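Local coordinates for translation initiation inhibitor (Streptococcus pyogenes, PDB 2EWC), which is of unknown function but belongs to the YjgF family, whose trimeric members include enamine/imine deaminases, and carries the name of a putative translation initiation inhibitor, at residues R5-V9 and R51-V56; D12-T16 and L27-V31; I38-I42 and N75-M79; V64-F70 and L111-V117. All blocks are in the same frame, centred on the assembly; numbering follows the deposited sequence. Where two conformers were deposited one is given.

Contact 1: residues R5-V9 and R51-V56; sequences RRYDV and RRLALV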
loop_
_atom_site.group_PDB
_atom_site.type_symbol
_atom_site.label_atom_id
_atom_site.label_comp_id
_atom_site.label_asym_id
_atom_site.label_seq_id
_atom_site.Cartn_x
_atom_site.Cartn_y
_atom_site.Cartn_z
ATOM N N ARG B 5 -0.486 -3.162 51.589
ATOM C CA ARG B 5 0.233 -4.200 52.298
ATOM C C ARG B 5 1.438 -4.618 51.489
ATOM O O ARG B 5 1.340 -4.794 50.273
ATOM C CB ARG B 5 -0.677 -5.388 52.577
ATOM C CG ARG B 5 -1.948 -5.025 53.329
ATOM C CD ARG B 5 -2.980 -6.125 53.135
ATOM N NE ARG B 5 -3.858 -6.275 54.295
ATOM C CZ ARG B 5 -3.504 -6.855 55.443
ATOM N NH1 ARG B 5 -2.281 -7.352 55.617
ATOM N NH2 ARG B 5 -4.380 -6.926 56.432
ATOM N N ARG B 6 2.565 -4.781 52.172
ATOM C CA ARG B 6 3.826 -5.135 51.539
ATOM C C ARG B 6 4.313 -6.516 52.035
ATOM O O ARG B 6 4.502 -6.701 53.233
ATOM C CB ARG B 6 4.856 -4.030 51.814
ATOM C CG ARG B 6 4.462 -2.672 51.181
ATOM C CD ARG B 6 5.265 -1.504 51.745
ATOM N NE ARG B 6 5.151 -0.315 50.892
ATOM C CZ ARG B 6 4.255 0.659 51.058
ATOM N NH1 ARG B 6 4.244 1.689 50.220
ATOM N NH2 ARG B 6 3.376 0.616 52.063
ATOM N N TYR B 7 4.499 -7.468 51.121
ATOM C CA TYR B 7 4.872 -8.852 51.474
ATOM C C TYR B 7 6.242 -9.191 50.923
ATOM O O TYR B 7 6.668 -8.578 49.951
ATOM C CB TYR B 7 3.888 -9.850 50.868
ATOM C CG TYR B 7 2.453 -9.698 51.299
ATOM C CD1 TYR B 7 1.898 -10.551 52.250
ATOM C CD2 TYR B 7 1.633 -8.728 50.723
ATOM C CE1 TYR B 7 0.553 -10.418 52.638
ATOM C CE2 TYR B 7 0.301 -8.585 51.100
ATOM C CZ TYR B 7 -0.228 -9.424 52.059
ATOM O OH TYR B 7 -1.542 -9.283 52.415
ATOM N N ASP B 8 6.928 -10.162 51.525
ATOM C CA ASP B 8 8.235 -10.594 51.028
ATOM C C ASP B 8 9.209 -9.407 50.849
ATOM O O ASP B 8 9.840 -9.242 49.792
ATOM C CB ASP B 8 8.042 -11.328 49.689
ATOM C CG ASP B 8 9.265 -12.118 49.270
ATOM O OD1 ASP B 8 10.024 -12.542 50.179
ATOM O OD2 ASP B 8 9.460 -12.314 48.038
ATOM N N VAL B 9 9.301 -8.568 51.877
ATOM C CA VAL B 9 10.130 -7.371 51.855
ATOM C C VAL B 9 11.605 -7.731 51.955
ATOM O O VAL B 9 11.996 -8.553 52.779
ATOM C CB VAL B 9 9.743 -6.422 52.989
ATOM C CG1 VAL B 9 10.727 -5.281 53.108
ATOM C CG2 VAL B 9 8.350 -5.877 52.750
ATOM N N ARG B 51 5.549 -18.431 43.967
ATOM C CA ARG B 51 5.811 -18.371 45.403
ATOM C C ARG B 51 5.227 -17.095 45.968
ATOM O O ARG B 51 4.548 -17.124 46.978
ATOM C CB ARG B 51 7.315 -18.407 45.720
ATOM C CG ARG B 51 7.607 -18.364 47.235
ATOM C CD ARG B 51 9.097 -18.333 47.596
ATOM N NE ARG B 51 9.723 -17.089 47.172
ATOM C CZ ARG B 51 9.699 -15.936 47.840
ATOM N NH1 ARG B 51 9.085 -15.833 49.013
ATOM N NH2 ARG B 51 10.302 -14.863 47.313
ATOM N N ARG B 52 5.502 -15.970 45.317
ATOM C CA ARG B 52 5.049 -14.691 45.848
ATOM C C ARG B 52 3.532 -14.577 45.777
ATOM O O ARG B 52 2.910 -14.145 46.729
ATOM C CB ARG B 52 5.745 -13.530 45.147
ATOM C CG ARG B 52 7.122 -13.213 45.736
ATOM C CD ARG B 52 7.956 -12.439 44.715
ATOM N NE ARG B 52 9.224 -11.963 45.271
ATOM C CZ ARG B 52 10.175 -11.348 44.561
ATOM N NH1 ARG B 52 10.026 -11.144 43.250
ATOM N NH2 ARG B 52 11.290 -10.937 45.172
ATOM N N LEU B 53 2.955 -14.999 44.662
ATOM C CA LEU B 53 1.521 -15.007 44.486
ATOM C C LEU B 53 0.803 -15.887 45.526
ATOM O O LEU B 53 -0.311 -15.556 45.962
ATOM C CB LEU B 53 1.162 -15.438 43.053
ATOM C CG LEU B 53 1.466 -14.439 41.934
ATOM C CD1 LEU B 53 1.257 -15.090 40.571
ATOM C CD2 LEU B 53 0.588 -13.200 42.081
ATOM N N ALA B 54 1.434 -16.997 45.907
ATOM C CA ALA B 54 0.881 -17.874 46.926
ATOM C C ALA B 54 0.771 -17.208 48.316
ATOM O O ALA B 54 -0.037 -17.622 49.138
ATOM C CB ALA B 54 1.674 -19.200 47.011
ATOM N N LEU B 55 1.562 -16.172 48.574
ATOM C CA LEU B 55 1.437 -15.408 49.831
ATOM C C LEU B 55 0.045 -14.769 50.027
ATOM O O LEU B 55 -0.379 -14.497 51.149
ATOM C CB LEU B 55 2.537 -14.339 49.917
ATOM C CG LEU B 55 3.960 -14.921 49.940
ATOM C CD1 LEU B 55 5.014 -13.875 49.683
ATOM C CD2 LEU B 55 4.229 -15.648 51.254
ATOM N N VAL B 56 -0.669 -14.540 48.930
ATOM C CA VAL B 56 -1.978 -13.903 48.983
ATOM C C VAL B 56 -3.042 -14.842 48.419
ATOM O O VAL B 56 -4.139 -14.404 48.051
ATOM C CB VAL B 56 -1.971 -12.533 48.253
ATOM C CG1 VAL B 56 -1.093 -11.544 49.018
ATOM C CG2 VAL B 56 -1.480 -12.666 46.778
HETATM O O HOH W 1 12.306 -10.044 47.929
#
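Asp8 reaches from the corner where strand 5-10 bends and sets a single carboxylate oxygen against two consecutive arginines at the C-terminal end of helix 38-54. Arg52 NE points its hydrogen almost straight at Asp8 OD2, 2.8 Å away with an N-H...O angle of 172°; the oxygen lies in the guanidinium plane and receives the bond nearly along its own C-O axis. Arg51 NH2 is equally close at 2.8 Å but bends more, at 147°, and comes from above the carboxylate plane. Arg51 manages this because its chain, otherwise extended, folds at chi3 (67°) and turns the guanidinium toward Asp8. Two cations thus share one oxygen, and Glu48, salt-bridged to Arg51 NH2, probably offsets part of this positive charge. This network fastens the N-terminal edge strand to the helix packed on the sheet of the YjgF-type alpha/beta fold. Short as these bonds are, they lie at the solvent edge, where a water gives a proton to Asp8 O and takes one from Arg52 NH2. The tightly packed part is apolar: Val56 CG1 sits over one face of the Tyr7 ring, offset toward its rim and 4.0 Å from the centroid, a CH-pi contact, while Tyr7 OH turns to Glu20 for its hydrogen bond. Leu55, on the exposed side, only brushes past, its CD1 4.0 Å from Asp8 CB.

Contact 2: residues D12-T16 and L27-V31; sequences DRGHT and LNYCV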
loop_
_atom_site.group_PDB
_atom_site.type_symbol
_atom_site.label_atom_id
_atom_site.label_comp_id
_atom_site.label_asym_id
_atom_site.label_seq_id
_atom_site.Cartn_x
_atom_site.Cartn_y
_atom_site.Cartn_z
ATOM N N ASP B 12 17.699 -5.369 52.574
ATOM C CA ASP B 12 19.006 -5.013 51.995
ATOM C C ASP B 12 18.920 -4.337 50.635
ATOM O O ASP B 12 19.713 -3.440 50.333
ATOM C CB ASP B 12 19.894 -6.256 51.843
ATOM C CG ASP B 12 19.849 -7.161 53.057
ATOM O OD1 ASP B 12 19.889 -8.394 52.856
ATOM O OD2 ASP B 12 19.760 -6.650 54.206
ATOM N N ARG B 13 17.987 -4.783 49.798
ATOM C CA ARG B 13 17.869 -4.221 48.450
ATOM C C ARG B 13 16.927 -3.006 48.421
ATOM O O ARG B 13 16.995 -2.183 47.509
ATOM C CB ARG B 13 17.416 -5.279 47.431
ATOM C CG ARG B 13 18.067 -6.687 47.527
ATOM C CD ARG B 13 19.609 -6.709 47.615
ATOM N NE ARG B 13 20.257 -5.854 46.623
ATOM C CZ ARG B 13 20.166 -6.026 45.304
ATOM N NH1 ARG B 13 19.434 -7.022 44.800
ATOM N NH2 ARG B 13 20.796 -5.187 44.476
ATOM N N GLY B 14 16.073 -2.872 49.432
ATOM C CA GLY B 14 15.101 -1.776 49.456
ATOM C C GLY B 14 13.976 -1.983 48.450
ATOM O O GLY B 14 13.639 -1.070 47.704
ATOM N N HIS B 15 13.406 -3.186 48.419
ATOM C CA HIS B 15 12.244 -3.470 47.572
ATOM C C HIS B 15 11.247 -4.391 48.274
ATOM O O HIS B 15 11.596 -5.078 49.242
ATOM C CB HIS B 15 12.660 -4.021 46.194
ATOM C CG HIS B 15 13.284 -5.392 46.219
ATOM N ND1 HIS B 15 14.476 -5.678 45.579
ATOM C CD2 HIS B 15 12.856 -6.563 46.752
ATOM C CE1 HIS B 15 14.759 -6.963 45.735
ATOM N NE2 HIS B 15 13.796 -7.521 46.448
ATOM N N THR B 16 10.011 -4.408 47.787
ATOM C CA THR B 16 8.991 -5.305 48.296
ATOM C C THR B 16 8.663 -6.342 47.220
ATOM O O THR B 16 8.402 -5.981 46.049
ATOM C CB THR B 16 7.718 -4.515 48.680
ATOM O OG1 THR B 16 8.027 -3.621 49.763
ATOM C CG2 THR B 16 6.599 -5.444 49.088
ATOM N N LEU B 27 4.274 -7.344 41.537
ATOM C CA LEU B 27 5.438 -8.199 41.778
ATOM C C LEU B 27 6.738 -7.487 41.433
ATOM O O LEU B 27 6.896 -6.949 40.329
ATOM C CB LEU B 27 5.318 -9.489 40.968
ATOM C CG LEU B 27 4.218 -10.470 41.421
ATOM C CD1 LEU B 27 3.348 -10.955 40.242
ATOM C CD2 LEU B 27 4.862 -11.621 42.110
ATOM N N ASN B 28 7.648 -7.453 42.400
ATOM C CA ASN B 28 9.027 -7.065 42.163
ATOM C C ASN B 28 9.622 -8.033 41.101
ATOM O O ASN B 28 9.015 -9.076 40.799
ATOM C CB ASN B 28 9.779 -7.141 43.490
ATOM C CG ASN B 28 11.144 -6.499 43.440
ATOM O OD1 ASN B 28 11.273 -5.287 43.539
ATOM N ND2 ASN B 28 12.178 -7.317 43.313
ATOM N N TYR B 29 10.760 -7.683 40.489
ATOM C CA TYR B 29 11.379 -8.591 39.508
ATOM C C TYR B 29 11.584 -9.961 40.167
ATOM O O TYR B 29 11.958 -10.051 41.343
ATOM C CB TYR B 29 12.710 -8.036 38.950
ATOM C CG TYR B 29 13.809 -7.906 39.984
ATOM C CD1 TYR B 29 14.635 -8.990 40.291
ATOM C CD2 TYR B 29 14.017 -6.693 40.662
ATOM C CE1 TYR B 29 15.656 -8.871 41.254
ATOM C CE2 TYR B 29 15.016 -6.561 41.611
ATOM C CZ TYR B 29 15.839 -7.655 41.904
ATOM O OH TYR B 29 16.833 -7.541 42.856
ATOM N N CYS B 30 11.299 -11.013 39.409
ATOM C CA CYS B 30 11.432 -12.383 39.861
ATOM C C CYS B 30 12.559 -13.072 39.124
ATOM O O CYS B 30 12.663 -12.993 37.911
ATOM C CB CYS B 30 10.149 -13.162 39.611
ATOM S SG CYS B 30 8.722 -12.524 40.471
ATOM N N VAL B 31 13.347 -13.807 39.889
ATOM C CA VAL B 31 14.583 -14.388 39.450
ATOM C C VAL B 31 14.711 -15.742 40.152
ATOM O O VAL B 31 14.293 -15.870 41.298
ATOM C CB VAL B 31 15.731 -13.397 39.818
ATOM C CG1 VAL B 31 16.616 -13.916 40.963
ATOM C CG2 VAL B 31 16.527 -13.079 38.627
#
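Asn28 lays its side-chain amide over one face of the His15 imidazole, the two planes inclined by 31°. The amide nitrogen ND2 stands above the middle of the ring, 3.5 Å from His15 NE2, and OD1 lies over the near end, 3.3 Å from His15 CB. The imidazole gets there because chi1 of 68° places CG between the backbone N and carbonyl carbon, swinging the ring toward strand 24-30. Tyr29 takes the same kind of first torsion, and its ring closes on the other flank of the amide, with ND2 above its rim. The two rings meet obliquely, planes 77° apart and centroids 5.5 Å from each other, and Tyr29 OH ends 3.6 Å from His15 CE1. Arg13 coils back so that NH1 comes to 3.3 Å from Tyr29 OH, its guanidinium turned steeply to the phenol ring; Glu80 of the second subunit forms a salt bridge with it. ND2 makes a weak bond to Tyr29 O, and Asn28 OD1 accepts from the backbone of Arg94 of the second subunit, which helps fix the rotation of the amide. Buried His15 ND1 has no polar partner in the model. Gly14 and His15 both pair with Asn10, forming a G1 beta bulge. The whole joins the open ends of the 15-21/24-30 beta hairpin at a subunit interface, consistent with the inter-subunit clefts that bind ligands in YjgF-family trimers, though no ligand marks a site here.

Contact 3: residues I38-I42 and N75-M79; sequences IESQI and NIPVM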
loop_
_atom_site.group_PDB
_atom_site.type_symbol
_atom_site.label_atom_id
_atom_site.label_comp_id
_atom_site.label_asym_id
_atom_site.label_seq_id
_atom_site.Cartn_x
_atom_site.Cartn_y
_atom_site.Cartn_z
ATOM N N ILE B 38 19.125 -20.896 30.064
ATOM C CA ILE B 38 17.961 -20.016 29.881
ATOM C C ILE B 38 16.621 -20.653 30.291
ATOM O O ILE B 38 15.879 -20.035 31.019
ATOM C CB ILE B 38 17.871 -19.377 28.459
ATOM C CG1 ILE B 38 16.686 -18.408 28.385
ATOM C CG2 ILE B 38 17.846 -20.478 27.334
ATOM C CD1 ILE B 38 16.816 -17.139 29.289
ATOM N N GLU B 39 16.332 -21.877 29.840
ATOM C CA GLU B 39 15.041 -22.506 30.147
ATOM C C GLU B 39 14.855 -22.635 31.662
ATOM O O GLU B 39 13.776 -22.343 32.186
ATOM C CB GLU B 39 14.898 -23.870 29.452
ATOM C CG GLU B 39 13.478 -24.432 29.434
ATOM C CD GLU B 39 13.415 -25.824 28.792
ATOM O OE1 GLU B 39 13.078 -26.796 29.507
ATOM O OE2 GLU B 39 13.740 -25.956 27.576
ATOM N N SER B 40 15.917 -23.052 32.353
ATOM C CA SER B 40 15.889 -23.228 33.807
ATOM C C SER B 40 15.720 -21.911 34.564
ATOM O O SER B 40 15.083 -21.882 35.619
ATOM C CB SER B 40 17.145 -23.946 34.295
ATOM O OG SER B 40 17.346 -25.161 33.590
ATOM N N GLN B 41 16.290 -20.827 34.035
ATOM C CA GLN B 41 16.176 -19.511 34.696
ATOM C C GLN B 41 14.795 -18.951 34.496
ATOM O O GLN B 41 14.292 -18.255 35.357
ATOM C CB GLN B 41 17.241 -18.518 34.219
ATOM C CG GLN B 41 18.618 -18.902 34.669
ATOM C CD GLN B 41 19.608 -17.784 34.543
ATOM O OE1 GLN B 41 19.243 -16.611 34.489
ATOM N NE2 GLN B 41 20.883 -18.138 34.502
ATOM N N ILE B 42 14.198 -19.260 33.345
ATOM C CA ILE B 42 12.823 -18.890 33.070
ATOM C C ILE B 42 11.868 -19.630 34.025
ATOM O O ILE B 42 11.027 -18.987 34.666
ATOM C CB ILE B 42 12.438 -19.113 31.592
ATOM C CG1 ILE B 42 13.258 -18.166 30.685
ATOM C CG2 ILE B 42 10.913 -18.883 31.400
ATOM C CD1 ILE B 42 13.233 -18.534 29.210
ATOM N N ASN B 75 15.666 -15.241 22.949
ATOM C CA ASN B 75 15.180 -16.352 23.768
ATOM C C ASN B 75 13.657 -16.318 24.043
ATOM O O ASN B 75 13.143 -17.186 24.741
ATOM C CB ASN B 75 15.924 -16.373 25.102
ATOM C CG ASN B 75 17.322 -16.931 24.984
ATOM O OD1 ASN B 75 17.570 -17.919 24.283
ATOM N ND2 ASN B 75 18.254 -16.307 25.690
ATOM N N ILE B 76 12.946 -15.324 23.524
ATOM C CA ILE B 76 11.472 -15.296 23.637
ATOM C C ILE B 76 10.790 -16.654 23.331
ATOM O O ILE B 76 9.930 -17.055 24.091
ATOM C CB ILE B 76 10.835 -14.159 22.800
ATOM C CG1 ILE B 76 10.950 -12.811 23.529
ATOM C CG2 ILE B 76 9.327 -14.399 22.536
ATOM C CD1 ILE B 76 10.723 -11.655 22.592
ATOM N N PRO B 77 11.159 -17.352 22.226
ATOM C CA PRO B 77 10.530 -18.676 21.999
ATOM C C PRO B 77 10.772 -19.707 23.122
ATOM O O PRO B 77 9.928 -20.579 23.350
ATOM C CB PRO B 77 11.162 -19.183 20.681
ATOM C CG PRO B 77 11.776 -17.996 20.024
ATOM C CD PRO B 77 12.088 -16.983 21.138
ATOM N N VAL B 78 11.912 -19.627 23.808
ATOM C CA VAL B 78 12.157 -20.507 24.957
ATOM C C VAL B 78 11.124 -20.159 26.020
ATOM O O VAL B 78 10.503 -21.046 26.577
ATOM C CB VAL B 78 13.592 -20.362 25.533
ATOM C CG1 VAL B 78 13.802 -21.313 26.739
ATOM C CG2 VAL B 78 14.662 -20.607 24.429
HETATM N N MSE B 79 10.938 -18.865 26.291
HETATM C CA MSE B 79 9.962 -18.445 27.295
HETATM C C MSE B 79 8.532 -18.824 26.894
HETATM O O MSE B 79 7.742 -19.226 27.745
HETATM C CB MSE B 79 10.058 -16.935 27.605
HETATM C CG MSE B 79 9.009 -16.443 28.669
HETATM SE SE MSE B 79 8.825 -14.648 28.875
HETATM C CE MSE B 79 8.276 -14.196 27.208
#
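Val78 and Ile42 form the apolar centre where the first turns of helices 38-54 and 76-87 meet. The valine methyl CG1 does most of the touching: Ile42 CD1 comes to it at 3.8 Å along an oblique path, and Ile38 CG2 lies at 4.2 Å. Ile42 reaches this far because its chain is extended at chi2 (165°), which sends CD1 in between Val78 and Met79, 3.9 Å from Met79 CB. Met79, a selenomethionine, approaches with only the root of its side chain; the selenium end leads off toward the sheet.

A second kind of contact sets side chain against backbone. Val78 CG1 packs 3.8 Å from Glu39 CA, so the helices are close here, with 6.3 Å between the CA atoms of Glu39 and Val78. Ile42 CD1 likewise presses on Met79 N, at 3.7 Å, in the helix's opening turn.

Asn75 brings a polar side-chain end into the contact, but only by van der Waals touch: its ND2 stands 3.8 Å from Ile38 CG1, the two side chains coming from opposite directions.

Both helices lie on the same face of the sheet. Beneath them Phe112 of strand 112-119 meets Ile38, Ile42 and Met79, while Phe70 of strand 63-70 touches Asn75 and Met79; on the outer side, Gly106 and Pro107 of the third subunit pack against Asn75 and Val78.

Contact 4: residues V64-F70 and L111-V117; sequences VQMDCLF and LFQVDGV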
loop_
_atom_site.group_PDB
_atom_site.type_symbol
_atom_site.label_atom_id
_atom_site.label_comp_id
_atom_site.label_asym_id
_atom_site.label_seq_id
_atom_site.Cartn_x
_atom_site.Cartn_y
_atom_site.Cartn_z
ATOM N N VAL B 64 -2.237 -10.608 35.227
ATOM C CA VAL B 64 -2.821 -9.838 34.132
ATOM C C VAL B 64 -1.783 -9.246 33.177
ATOM O O VAL B 64 -2.077 -9.055 31.988
ATOM C CB VAL B 64 -3.826 -8.730 34.625
ATOM C CG1 VAL B 64 -4.972 -9.352 35.436
ATOM C CG2 VAL B 64 -3.140 -7.622 35.434
ATOM N N GLN B 65 -0.577 -8.986 33.673
ATOM C CA GLN B 65 0.454 -8.319 32.859
ATOM C C GLN B 65 1.831 -8.728 33.348
ATOM O O GLN B 65 2.032 -8.888 34.542
ATOM C CB GLN B 65 0.294 -6.777 32.880
ATOM C CG GLN B 65 1.035 -6.059 31.748
ATOM C CD GLN B 65 2.505 -5.810 32.079
ATOM O OE1 GLN B 65 2.874 -5.758 33.249
ATOM N NE2 GLN B 65 3.351 -5.658 31.043
HETATM N N MSE B 66 2.768 -8.900 32.420
HETATM C CA MSE B 66 4.100 -9.414 32.741
HETATM C C MSE B 66 5.104 -8.679 31.884
HETATM O O MSE B 66 4.900 -8.553 30.689
HETATM C CB MSE B 66 4.163 -10.896 32.384
HETATM C CG MSE B 66 4.674 -11.812 33.479
HETATM SE SE MSE B 66 4.363 -13.587 33.211
HETATM C CE MSE B 66 4.611 -13.745 31.468
ATOM N N ASP B 67 6.176 -8.176 32.493
ATOM C CA ASP B 67 7.302 -7.624 31.739
ATOM C C ASP B 67 8.427 -8.655 31.816
ATOM O O ASP B 67 8.767 -9.089 32.912
ATOM C CB ASP B 67 7.760 -6.290 32.340
ATOM C CG ASP B 67 6.890 -5.128 31.914
ATOM O OD1 ASP B 67 6.014 -5.322 31.051
ATOM O OD2 ASP B 67 7.078 -4.000 32.427
ATOM N N CYS B 68 8.967 -9.066 30.672
ATOM C CA CYS B 68 10.016 -10.099 30.658
ATOM C C CYS B 68 11.338 -9.493 30.242
ATOM O O CYS B 68 11.430 -8.860 29.184
ATOM C CB CYS B 68 9.632 -11.238 29.720
ATOM S SG CYS B 68 7.884 -11.749 29.906
ATOM N N LEU B 69 12.359 -9.649 31.080
ATOM C CA LEU B 69 13.655 -9.019 30.804
ATOM C C LEU B 69 14.674 -10.089 30.399
ATOM O O LEU B 69 14.928 -11.014 31.160
ATOM C CB LEU B 69 14.172 -8.241 32.029
ATOM C CG LEU B 69 13.354 -7.085 32.643
ATOM C CD1 LEU B 69 14.129 -6.385 33.785
ATOM C CD2 LEU B 69 12.950 -6.061 31.618
ATOM N N PHE B 70 15.286 -9.934 29.228
ATOM C CA PHE B 70 16.207 -10.943 28.712
ATOM C C PHE B 70 17.569 -10.307 28.482
ATOM O O PHE B 70 17.657 -9.188 27.950
ATOM C CB PHE B 70 15.770 -11.452 27.337
ATOM C CG PHE B 70 14.483 -12.248 27.316
ATOM C CD1 PHE B 70 14.520 -13.650 27.269
ATOM C CD2 PHE B 70 13.255 -11.604 27.244
ATOM C CE1 PHE B 70 13.360 -14.396 27.230
ATOM C CE2 PHE B 70 12.068 -12.346 27.187
ATOM C CZ PHE B 70 12.117 -13.747 27.194
ATOM N N LEU B 111 20.477 -14.495 33.200
ATOM C CA LEU B 111 19.953 -14.380 31.837
ATOM C C LEU B 111 18.544 -13.817 31.714
ATOM O O LEU B 111 18.131 -13.421 30.623
ATOM C CB LEU B 111 20.006 -15.752 31.121
ATOM C CG LEU B 111 21.355 -16.495 31.157
ATOM C CD1 LEU B 111 21.242 -17.979 30.725
ATOM C CD2 LEU B 111 22.477 -15.744 30.352
ATOM N N PHE B 112 17.792 -13.801 32.812
ATOM C CA PHE B 112 16.354 -13.580 32.720
ATOM C C PHE B 112 15.745 -13.117 34.043
ATOM O O PHE B 112 16.130 -13.598 35.113
ATOM C CB PHE B 112 15.682 -14.874 32.250
ATOM C CG PHE B 112 14.194 -14.770 32.103
ATOM C CD1 PHE B 112 13.630 -14.211 30.953
ATOM C CD2 PHE B 112 13.358 -15.207 33.122
ATOM C CE1 PHE B 112 12.238 -14.101 30.812
ATOM C CE2 PHE B 112 11.966 -15.097 33.002
ATOM C CZ PHE B 112 11.408 -14.552 31.826
ATOM N N GLN B 113 14.816 -12.168 33.957
ATOM C CA GLN B 113 14.014 -11.734 35.101
ATOM C C GLN B 113 12.612 -11.526 34.587
ATOM O O GLN B 113 12.426 -11.309 33.391
ATOM C CB GLN B 113 14.507 -10.419 35.688
ATOM C CG GLN B 113 15.897 -10.455 36.311
ATOM C CD GLN B 113 16.257 -9.125 36.973
ATOM O OE1 GLN B 113 15.626 -8.103 36.712
ATOM N NE2 GLN B 113 17.296 -9.131 37.818
ATOM N N VAL B 114 11.625 -11.611 35.480
ATOM C CA VAL B 114 10.263 -11.284 35.108
ATOM C C VAL B 114 9.587 -10.497 36.237
ATOM O O VAL B 114 9.929 -10.656 37.394
ATOM C CB VAL B 114 9.470 -12.548 34.671
ATOM C CG1 VAL B 114 9.225 -13.542 35.859
ATOM C CG2 VAL B 114 8.190 -12.154 33.978
ATOM N N ASP B 115 8.686 -9.588 35.887
ATOM C CA ASP B 115 7.839 -8.965 36.884
ATOM C C ASP B 115 6.408 -8.981 36.371
ATOM O O ASP B 115 6.138 -9.524 35.299
ATOM C CB ASP B 115 8.353 -7.561 37.247
ATOM C CG ASP B 115 7.911 -6.476 36.266
ATOM O OD1 ASP B 115 7.962 -5.276 36.648
ATOM O OD2 ASP B 115 7.500 -6.793 35.124
ATOM N N GLY B 116 5.474 -8.409 37.118
ATOM C CA GLY B 116 4.096 -8.374 36.649
ATOM C C GLY B 116 3.119 -7.733 37.601
ATOM O O GLY B 116 3.485 -7.310 38.710
ATOM N N VAL B 117 1.871 -7.667 37.137
ATOM C CA VAL B 117 0.734 -7.238 37.916
ATOM C C VAL B 117 -0.242 -8.437 37.990
ATOM O O VAL B 117 -0.461 -9.112 36.996
ATOM C CB VAL B 117 0.031 -6.006 37.246
ATOM C CG1 VAL B 117 -1.056 -5.454 38.142
ATOM C CG2 VAL B 117 1.052 -4.889 36.893
HETATM O O HOH W 2 4.982 -5.320 34.632
#
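Leu69 and Gln113 hold each other by a reciprocal backbone pair, Leu69 N to Gln113 O at 2.8 Å and Gln113 N to Leu69 O at 3.0 Å, both nearly straight. Asp67 with Asp115 and Gln65 with Val117 are the other hydrogen-bonded pairs of these antiparallel central strands. At the far end Val64 N also donates to Val117 O, at 2.9 Å, beside a weaker bond from Gln65 N: a classic beta bulge.

On the face carrying Met66, Cys68, Phe70, Phe112 and Val114, the edge of Phe112 meets the face of Phe70. Phe112 CE1 stands 3.6 Å from Phe70 CZ, with the ring planes 66° apart. Phe112 holds CG anti to the backbone N (chi1 -179°), and this throws its ring alongside the neighbouring strand. Val114 CG2 fits against selenomethionine Met66 CG at 3.6 Å. Helices 38-54 and 76-87 cover this face, with Ile42 and Ala45 on Phe112 and Met79 on Phe70.

The other face is polar around the paired Asp67 and Asp115, whose side chains lie side by side. Gln65 NE2 donates to Asp67 OD1 over 2.7 Å, coming from above the carboxylate plane and restraining its rotation. Lys95 of the same chain pairs with Asp67 OD1, and Lys95 of the second subunit bridges to both aspartates. Two neighbouring acids would probably disfavour each other by charge; the lysines plausibly offset this, making the charge balance of this buried cluster depend partly on the second subunit.

The shared sheet joins contacts 1, 2 and 4. Contacts 1 and 2 meet at Arg52, whose NH1 probably bonds to Tyr29 O (2.9 Å), and their centres are 11 Å apart. Contact 2 passes to contact 4 along neighbouring strands, Leu27 N lying 2.9 Å from Gly116 O; both also face the second subunit. Contact 3 sits above contact 4, tied by Gln41 OE1 to Leu111 N at 2.8 Å. Helix 38-54 serves contacts 1 and 3 at its two ends, their centres about 24 Å apart. Bound glycerol, probably from the crystallisation liquor, lies about 5 Å from the side chain of Asn75 in contact 3, and likewise from that of Leu111 in contact 4.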